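Local coordinates for uncharacterized peroxidase-related protein (PDB 2PFX) that is uncharacterised but, as a peroxidase-related member of the carboxymuconolactone decarboxylase family in the AhpD-like clan, probably acts as an oxidoreductase, at residues A[74-82]-A[106-114]. Sequence-based numbering, arbitrary orientation.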
loop_
_atom_site.group_PDB
_atom_site.type_symbol
_atom_site.label_atom_id
_atom_site.label_comp_id
_atom_site.label_asym_id
_atom_site.label_seq_id
_atom_site.Cartn_x
_atom_site.Cartn_y
_atom_site.Cartn_z
ATOM N N GLU A 74 -11.761 11.092 22.707
ATOM C CA GLU A 74 -12.783 10.538 21.808
ATOM C C GLU A 74 -12.472 10.881 20.354
ATOM O O GLU A 74 -12.758 10.079 19.465
ATOM C CB GLU A 74 -14.167 11.052 22.164
ATOM C CG GLU A 74 -14.812 10.415 23.370
ATOM C CD GLU A 74 -15.046 8.918 23.257
ATOM O OE1 GLU A 74 -14.825 8.345 22.171
ATOM O OE2 GLU A 74 -15.460 8.334 24.290
HETATM N N MSE A 75 -11.903 12.057 20.111
HETATM C CA MSE A 75 -11.527 12.438 18.752
HETATM C C MSE A 75 -10.451 11.512 18.208
HETATM O O MSE A 75 -10.438 11.103 17.053
HETATM C CB MSE A 75 -11.079 13.914 18.765
HETATM C CG MSE A 75 -12.245 14.866 18.987
HETATM SE SE MSE A 75 -11.554 16.665 19.282
HETATM C CE MSE A 75 -11.459 16.964 17.398
ATOM N N ILE A 76 -9.506 11.148 19.059
ATOM C CA ILE A 76 -8.443 10.251 18.673
ATOM C C ILE A 76 -9.072 8.917 18.300
ATOM O O ILE A 76 -8.765 8.309 17.284
ATOM C CB ILE A 76 -7.416 10.055 19.797
ATOM C CG1 ILE A 76 -6.483 11.246 20.018
ATOM C CG2 ILE A 76 -6.565 8.817 19.569
ATOM C CD1 ILE A 76 -5.690 11.170 21.322
ATOM N N ALA A 77 -9.999 8.509 19.168
ATOM C CA ALA A 77 -10.636 7.211 18.937
ATOM C C ALA A 77 -11.265 7.093 17.560
ATOM O O ALA A 77 -11.141 6.089 16.858
ATOM C CB ALA A 77 -11.695 6.991 20.008
ATOM N N VAL A 78 -11.990 8.137 17.188
ATOM C CA VAL A 78 -12.688 8.142 15.897
ATOM C C VAL A 78 -11.749 8.206 14.719
ATOM O O VAL A 78 -11.966 7.590 13.682
ATOM C CB VAL A 78 -13.676 9.323 15.823
ATOM C CG1 VAL A 78 -14.332 9.396 14.445
ATOM C CG2 VAL A 78 -14.720 9.162 16.902
ATOM N N VAL A 79 -10.676 8.981 14.835
ATOM C CA VAL A 79 -9.717 9.036 13.726
ATOM C C VAL A 79 -9.055 7.681 13.547
ATOM O O VAL A 79 -8.934 7.149 12.427
ATOM C CB VAL A 79 -8.710 10.164 13.982
ATOM C CG1 VAL A 79 -7.494 10.041 13.082
ATOM C CG2 VAL A 79 -9.412 11.503 13.808
ATOM N N VAL A 80 -8.615 7.047 14.618
ATOM C CA VAL A 80 -8.087 5.675 14.532
ATOM C C VAL A 80 -9.118 4.770 13.878
ATOM O O VAL A 80 -8.798 4.061 12.923
ATOM C CB VAL A 80 -7.659 5.133 15.906
ATOM C CG1 VAL A 80 -7.148 3.701 15.795
ATOM C CG2 VAL A 80 -6.575 6.022 16.509
ATOM N N SER A 81 -10.360 4.781 14.362
ATOM C CA SER A 81 -11.403 3.922 13.829
ATOM C C SER A 81 -11.714 4.141 12.367
ATOM O O SER A 81 -12.107 3.250 11.638
ATOM C CB SER A 81 -12.711 4.186 14.584
ATOM O OG SER A 81 -12.510 4.037 15.967
ATOM N N SER A 82 -11.593 5.409 11.947
ATOM C CA SER A 82 -11.858 5.725 10.553
ATOM C C SER A 82 -10.799 5.078 9.672
ATOM O O SER A 82 -11.078 4.503 8.617
ATOM C CB SER A 82 -11.881 7.248 10.361
ATOM O OG SER A 82 -12.133 7.590 9.011
ATOM N N LEU A 106 -18.810 17.870 13.533
ATOM C CA LEU A 106 -17.452 17.465 13.886
ATOM C C LEU A 106 -17.351 15.940 13.927
ATOM O O LEU A 106 -16.378 15.373 13.425
ATOM C CB LEU A 106 -17.029 18.020 15.242
ATOM C CG LEU A 106 -15.640 17.619 15.745
ATOM C CD1 LEU A 106 -14.590 18.220 14.828
ATOM C CD2 LEU A 106 -15.448 18.027 17.197
ATOM N N GLY A 107 -18.360 15.290 14.514
ATOM C CA GLY A 107 -18.319 13.820 14.498
ATOM C C GLY A 107 -18.254 13.245 13.106
ATOM O O GLY A 107 -17.532 12.270 12.887
ATOM N N GLU A 108 -18.991 13.876 12.182
ATOM C CA GLU A 108 -19.030 13.312 10.833
ATOM C C GLU A 108 -17.709 13.493 10.134
ATOM O O GLU A 108 -17.197 12.624 9.430
ATOM C CB GLU A 108 -20.181 13.954 10.052
ATOM C CG GLU A 108 -21.531 13.657 10.679
ATOM C CD GLU A 108 -21.866 12.186 10.539
ATOM O OE1 GLU A 108 -22.148 11.810 9.376
ATOM O OE2 GLU A 108 -21.853 11.423 11.528
HETATM N N MSE A 109 -17.152 14.678 10.335
HETATM C CA MSE A 109 -15.854 14.993 9.764
HETATM C C MSE A 109 -14.797 14.010 10.227
HETATM O O MSE A 109 -14.000 13.555 9.422
HETATM C CB MSE A 109 -15.429 16.429 10.116
HETATM C CG MSE A 109 -16.199 17.499 9.370
HETATM SE SE MSE A 109 -15.832 19.229 10.180
HETATM C CE MSE A 109 -16.172 20.189 8.551
ATOM N N LEU A 110 -14.760 13.661 11.507
ATOM C CA LEU A 110 -13.712 12.779 12.013
ATOM C C LEU A 110 -13.946 11.352 11.526
ATOM O O LEU A 110 -13.009 10.608 11.287
ATOM C CB LEU A 110 -13.640 12.838 13.536
ATOM C CG LEU A 110 -13.348 14.203 14.167
ATOM C CD1 LEU A 110 -13.043 14.101 15.657
ATOM C CD2 LEU A 110 -12.178 14.918 13.511
ATOM N N VAL A 111 -15.237 11.024 11.382
ATOM C CA VAL A 111 -15.565 9.672 10.918
ATOM C C VAL A 111 -15.120 9.491 9.473
ATOM O O VAL A 111 -14.599 8.440 9.070
ATOM C CB VAL A 111 -17.073 9.426 11.081
ATOM C CG1 VAL A 111 -17.545 8.277 10.203
ATOM C CG2 VAL A 111 -17.390 9.146 12.540
HETATM N N MSE A 112 -15.301 10.535 8.667
HETATM C CA MSE A 112 -15.091 10.501 7.235
HETATM C C MSE A 112 -13.727 10.932 6.748
HETATM O O MSE A 112 -13.056 10.238 5.979
HETATM C CB MSE A 112 -16.149 11.400 6.563
HETATM C CG MSE A 112 -17.579 10.895 6.834
HETATM SE SE MSE A 112 -18.861 12.189 6.286
HETATM C CE MSE A 112 -20.423 11.093 6.498
ATOM N N ASN A 113 -13.259 12.097 7.125
ATOM C CA ASN A 113 -11.896 12.496 6.739
ATOM C C ASN A 113 -11.466 13.628 7.665
ATOM O O ASN A 113 -11.894 14.751 7.402
ATOM C CB ASN A 113 -11.824 12.958 5.299
ATOM C CG ASN A 113 -10.437 13.464 4.919
ATOM O OD1 ASN A 113 -9.479 13.323 5.668
ATOM N ND2 ASN A 113 -10.287 14.056 3.741
ATOM N N TYR A 114 -10.715 13.334 8.715
ATOM C CA TYR A 114 -10.499 14.321 9.763
ATOM C C TYR A 114 -9.794 15.576 9.265
ATOM O O TYR A 114 -9.846 16.648 9.881
ATOM C CB TYR A 114 -9.705 13.677 10.910
ATOM C CG TYR A 114 -8.226 13.561 10.673
ATOM C CD1 TYR A 114 -7.710 12.506 9.934
ATOM C CD2 TYR A 114 -7.341 14.508 11.183
ATOM C CE1 TYR A 114 -6.352 12.395 9.709
ATOM C CE2 TYR A 114 -5.981 14.398 10.962
ATOM C CZ TYR A 114 -5.495 13.342 10.226
ATOM O OH TYR A 114 -4.144 13.203 9.993
#
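Leu-110 sits at the centre of this contact, with its CD1 methyl against the side chain of Met-75, a selenomethionine, 3.5 Å from Met-75 CG. The Met-75 chain bends at its last torsion (chi3 85°), which brings CE back to the same methyl and to within 4.1 Å of Leu-106 CD2. One turn along, Val-78 lays CG1 on the backbone of the second helix, 3.5 Å from Leu-110 C, while also touching the CG2 methyl of Val-111. Val-79 turns both methyls to Tyr-114: CG2 packs on CB, and CG1 lies 4.0 Å above one ring face, toward its rim. At the polar edge Ser-82 OG donates to Val-111 O (2.6 Å), approaching from above the carbonyl plane, 47° out of it. NZ of Lys-85 of a second subunit hydrogen-bonds the same hydroxyl and Met-112 O. Replacing Ser-82 by an alanine is likely to leave Val-111 O without this donor and that lysine with one partner fewer. The axes of segments 74-82 and 106-112 approach to 8.1 Å and diverge by 38° in an all-helical fold; helix 121-136 packs on Val-79 and Tyr-114, whose hydroxyl hydrogen-bonds Asp-128, while helices 87-101 and 155-178 flank 70-84.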